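Local coordinates for protein N-acetylmuramoyl-L-alanine amidase (Clostridium intestinale URNW, PDB 6SRT) that probably cleaves the amide bond between N-acetylmuramic acid and L-alanine in bacterial cell-wall peptidoglycan, as a zinc-dependent endolysin amidase, at residues M122-M133 with E161-K169. Residues are numbered along the deposited sequence; the frame is centred on the assembly and turned at random. Where two conformers were deposited one is given.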
# COMPACT_ATOMS: atom_id res chain seq x y z
N MET A 122 0.44 1.84 12.56
CA MET A 122 -0.08 3.22 12.49
C MET A 122 1.10 4.19 12.26
O MET A 122 0.99 5.09 11.42
CB MET A 122 -0.87 3.55 13.75
CG MET A 122 -1.67 4.82 13.64
SD MET A 122 -2.99 4.71 12.43
CE MET A 122 -3.70 6.33 12.67
N THR A 123 2.14 4.07 13.06
CA THR A 123 3.33 4.95 12.94
C THR A 123 3.86 4.89 11.51
O THR A 123 4.14 5.96 10.93
CB THR A 123 4.40 4.54 14.01
OG1 THR A 123 3.85 4.74 15.31
CG2 THR A 123 5.69 5.29 13.77
N SER A 124 4.02 3.69 11.00
CA SER A 124 4.56 3.50 9.64
C SER A 124 3.57 4.05 8.61
O SER A 124 4.00 4.68 7.59
CB SER A 124 4.94 2.09 9.39
OG SER A 124 6.03 1.77 10.20
N LEU A 125 2.27 3.82 8.75
CA LEU A 125 1.27 4.33 7.80
C LEU A 125 1.39 5.84 7.72
O LEU A 125 1.33 6.43 6.61
CB LEU A 125 -0.15 3.92 8.21
CG LEU A 125 -0.50 2.48 7.83
CD1 LEU A 125 -1.63 1.96 8.66
CD2 LEU A 125 -0.83 2.38 6.32
N ILE A 126 1.49 6.54 8.83
CA ILE A 126 1.56 8.01 8.81
C ILE A 126 2.87 8.44 8.17
O ILE A 126 2.85 9.37 7.32
CB ILE A 126 1.40 8.58 10.23
CG1 ILE A 126 0.06 8.21 10.84
CG2 ILE A 126 1.60 10.08 10.26
CD1 ILE A 126 -1.12 8.60 10.05
N ALA A 127 3.98 7.87 8.59
CA ALA A 127 5.28 8.33 8.09
C ALA A 127 5.36 8.07 6.58
O ALA A 127 5.84 8.96 5.82
CB ALA A 127 6.39 7.67 8.81
N LEU A 128 4.96 6.92 6.13
CA LEU A 128 5.07 6.59 4.71
C LEU A 128 4.09 7.44 3.90
O LEU A 128 4.46 7.94 2.81
CB LEU A 128 4.70 5.11 4.52
CG LEU A 128 4.69 4.63 3.07
CD1 LEU A 128 6.03 4.71 2.41
CD2 LEU A 128 4.16 3.19 3.01
N SER A 129 2.87 7.61 4.39
CA SER A 129 1.91 8.45 3.64
C SER A 129 2.43 9.89 3.51
O SER A 129 2.35 10.44 2.40
CB SER A 129 0.55 8.41 4.29
OG SER A 129 0.01 7.09 4.36
N ARG A 130 2.91 10.47 4.59
CA ARG A 130 3.39 11.85 4.51
C ARG A 130 4.57 11.95 3.54
O ARG A 130 4.70 12.90 2.76
CB ARG A 130 3.70 12.38 5.89
CG ARG A 130 4.36 13.77 5.93
CD ARG A 130 3.64 14.81 5.13
NE ARG A 130 2.22 14.99 5.51
CZ ARG A 130 1.30 15.55 4.74
NH1 ARG A 130 1.62 15.98 3.50
NH2 ARG A 130 0.07 15.75 5.18
N TYR A 131 5.47 10.97 3.57
CA TYR A 131 6.59 10.92 2.62
C TYR A 131 6.09 10.98 1.17
O TYR A 131 6.58 11.80 0.36
CB TYR A 131 7.45 9.68 2.87
CG TYR A 131 8.30 9.28 1.68
CD1 TYR A 131 9.44 9.94 1.27
CD2 TYR A 131 7.96 8.10 1.00
CE1 TYR A 131 10.16 9.53 0.13
CE2 TYR A 131 8.63 7.68 -0.10
CZ TYR A 131 9.75 8.35 -0.50
OH TYR A 131 10.41 7.89 -1.60
N LEU A 132 5.12 10.13 0.83
CA LEU A 132 4.59 10.11 -0.53
C LEU A 132 3.83 11.37 -0.87
O LEU A 132 3.92 11.86 -2.01
CB LEU A 132 3.71 8.87 -0.72
CG LEU A 132 4.41 7.52 -0.63
CD1 LEU A 132 3.38 6.40 -0.60
CD2 LEU A 132 5.41 7.30 -1.75
N MET A 133 3.06 11.84 0.10
CA MET A 133 2.26 13.06 -0.16
C MET A 133 3.16 14.25 -0.48
O MET A 133 2.89 15.02 -1.41
CB MET A 133 1.39 13.35 1.05
CG MET A 133 0.26 12.35 1.24
SD MET A 133 -0.51 12.40 2.83
CE MET A 133 -1.55 13.84 2.63
N GLU A 161 -8.81 8.40 11.28
CA GLU A 161 -7.68 8.82 12.13
C GLU A 161 -6.44 9.12 11.30
O GLU A 161 -5.73 10.08 11.59
CB GLU A 161 -7.35 7.73 13.15
CG GLU A 161 -6.24 8.09 14.14
CD GLU A 161 -5.89 7.00 15.16
OE1 GLU A 161 -6.55 5.93 15.10
OE2 GLU A 161 -4.90 7.21 15.89
N ILE A 162 -6.16 8.33 10.27
CA ILE A 162 -5.00 8.58 9.37
C ILE A 162 -5.21 9.95 8.75
O ILE A 162 -4.28 10.76 8.72
CB ILE A 162 -4.92 7.42 8.37
CG1 ILE A 162 -4.36 6.18 9.04
CG2 ILE A 162 -4.03 7.82 7.19
CD1 ILE A 162 -4.48 4.95 8.24
N LYS A 163 -6.40 10.20 8.21
CA LYS A 163 -6.64 11.50 7.51
C LYS A 163 -6.46 12.63 8.52
O LYS A 163 -5.87 13.69 8.19
CB LYS A 163 -8.02 11.58 6.88
CG LYS A 163 -8.23 10.71 5.65
CD LYS A 163 -9.63 10.78 5.05
CE LYS A 163 -10.04 12.14 4.61
NZ LYS A 163 -11.28 12.06 3.82
N ALA A 164 -6.93 12.47 9.74
CA ALA A 164 -6.83 13.52 10.77
C ALA A 164 -5.36 13.81 11.11
O ALA A 164 -4.97 15.01 11.13
CB ALA A 164 -7.62 13.15 12.00
N LYS A 165 -4.54 12.77 11.32
CA LYS A 165 -3.13 12.97 11.62
C LYS A 165 -2.39 13.62 10.46
O LYS A 165 -1.45 14.37 10.72
CB LYS A 165 -2.50 11.65 11.98
CG LYS A 165 -2.94 11.16 13.36
CD LYS A 165 -2.42 9.84 13.81
CE LYS A 165 -2.50 9.72 15.32
NZ LYS A 165 -2.10 8.38 15.81
N LEU A 166 -2.79 13.32 9.24
CA LEU A 166 -2.16 13.92 8.04
C LEU A 166 -2.76 15.25 7.65
O LEU A 166 -2.31 15.84 6.66
CB LEU A 166 -2.25 12.90 6.93
CG LEU A 166 -1.44 11.65 7.12
CD1 LEU A 166 -1.83 10.55 6.13
CD2 LEU A 166 0.06 11.90 7.00
N ASN A 167 -3.77 15.72 8.36
CA ASN A 167 -4.42 17.02 8.08
C ASN A 167 -5.04 16.98 6.68
O ASN A 167 -4.89 17.99 5.93
CB ASN A 167 -3.46 18.19 8.25
CG ASN A 167 -4.18 19.54 8.19
OD1 ASN A 167 -5.34 19.64 8.61
ND2 ASN A 167 -3.50 20.54 7.72
N VAL A 168 -5.75 15.93 6.35
CA VAL A 168 -6.49 15.81 5.07
C VAL A 168 -7.97 15.80 5.39
O VAL A 168 -8.38 15.01 6.22
CB VAL A 168 -6.16 14.41 4.48
CG1 VAL A 168 -7.10 14.05 3.37
CG2 VAL A 168 -4.78 14.42 4.01
N LYS A 169 -8.76 16.56 4.65
CA LYS A 169 -10.21 16.69 4.94
C LYS A 169 -11.04 15.79 4.04
O LYS A 169 -12.22 15.52 4.31
CB LYS A 169 -10.66 18.12 4.67
CG LYS A 169 -9.99 19.22 5.47
CD LYS A 169 -10.71 19.63 6.74
CE LYS A 169 -10.28 20.99 7.23
NZ LYS A 169 -8.80 21.10 7.32
OXT LYS A 169 -10.58 15.37 3.03
O HOH W 1 -2.36 17.55 4.46
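Leu166 buries more surface here than any other residue, its two methyls dividing the work: CD1 lies 3.7 Å from Ser129 CB and also touches Met133 SD, while CD2 slips between Ile126 and Arg130, 3.8 Å from Arg130 CB. Farther toward the start of 122-133, Ile126 CD1 lands 3.9 Å from Ile162 CA, its side chain crossing that of Lys165 at about a right angle. In the conformer given, one of two, Met122 leaves the helix with CG anti to the backbone N (chi1 -168°) and bends at chi2, which carries CE to 3.7 Å from Ile162 CG1 and against CG and the carboxylate carbon of Glu161. At the other end Met133 CE meets Val168 CG2 at 3.6 Å.

The polar groups lie mainly at the margins. Lys165 NZ bridges back one turn to Glu161 OE2 (3.0 Å), approaching the carboxylate from its anti side. Arg130 NH2 comes within 2.8 Å of Leu166 O and donates to a water that in turn donates to Asn167 O; its NH1 is held by Asn134. Inside, Ser129 OG bonds to Leu125 O, which Ser129 N reaches from the opposite face, and OG also pairs with Tyr46.

Asn167, with positive phi, ends the last helix in a Schellman motif, turning the chain so that Val168 faces Met133. Segments 122-133 and 161-165 cross at -52°; the helices they belong to, 119-136 and 159-165, thus pack together beside the central mixed sheet of the Amidase_2/PGRP fold, with Leu125 and Ile162 both resting on Tyr46 of strand 43-48, the strand that carries zinc ligand His47.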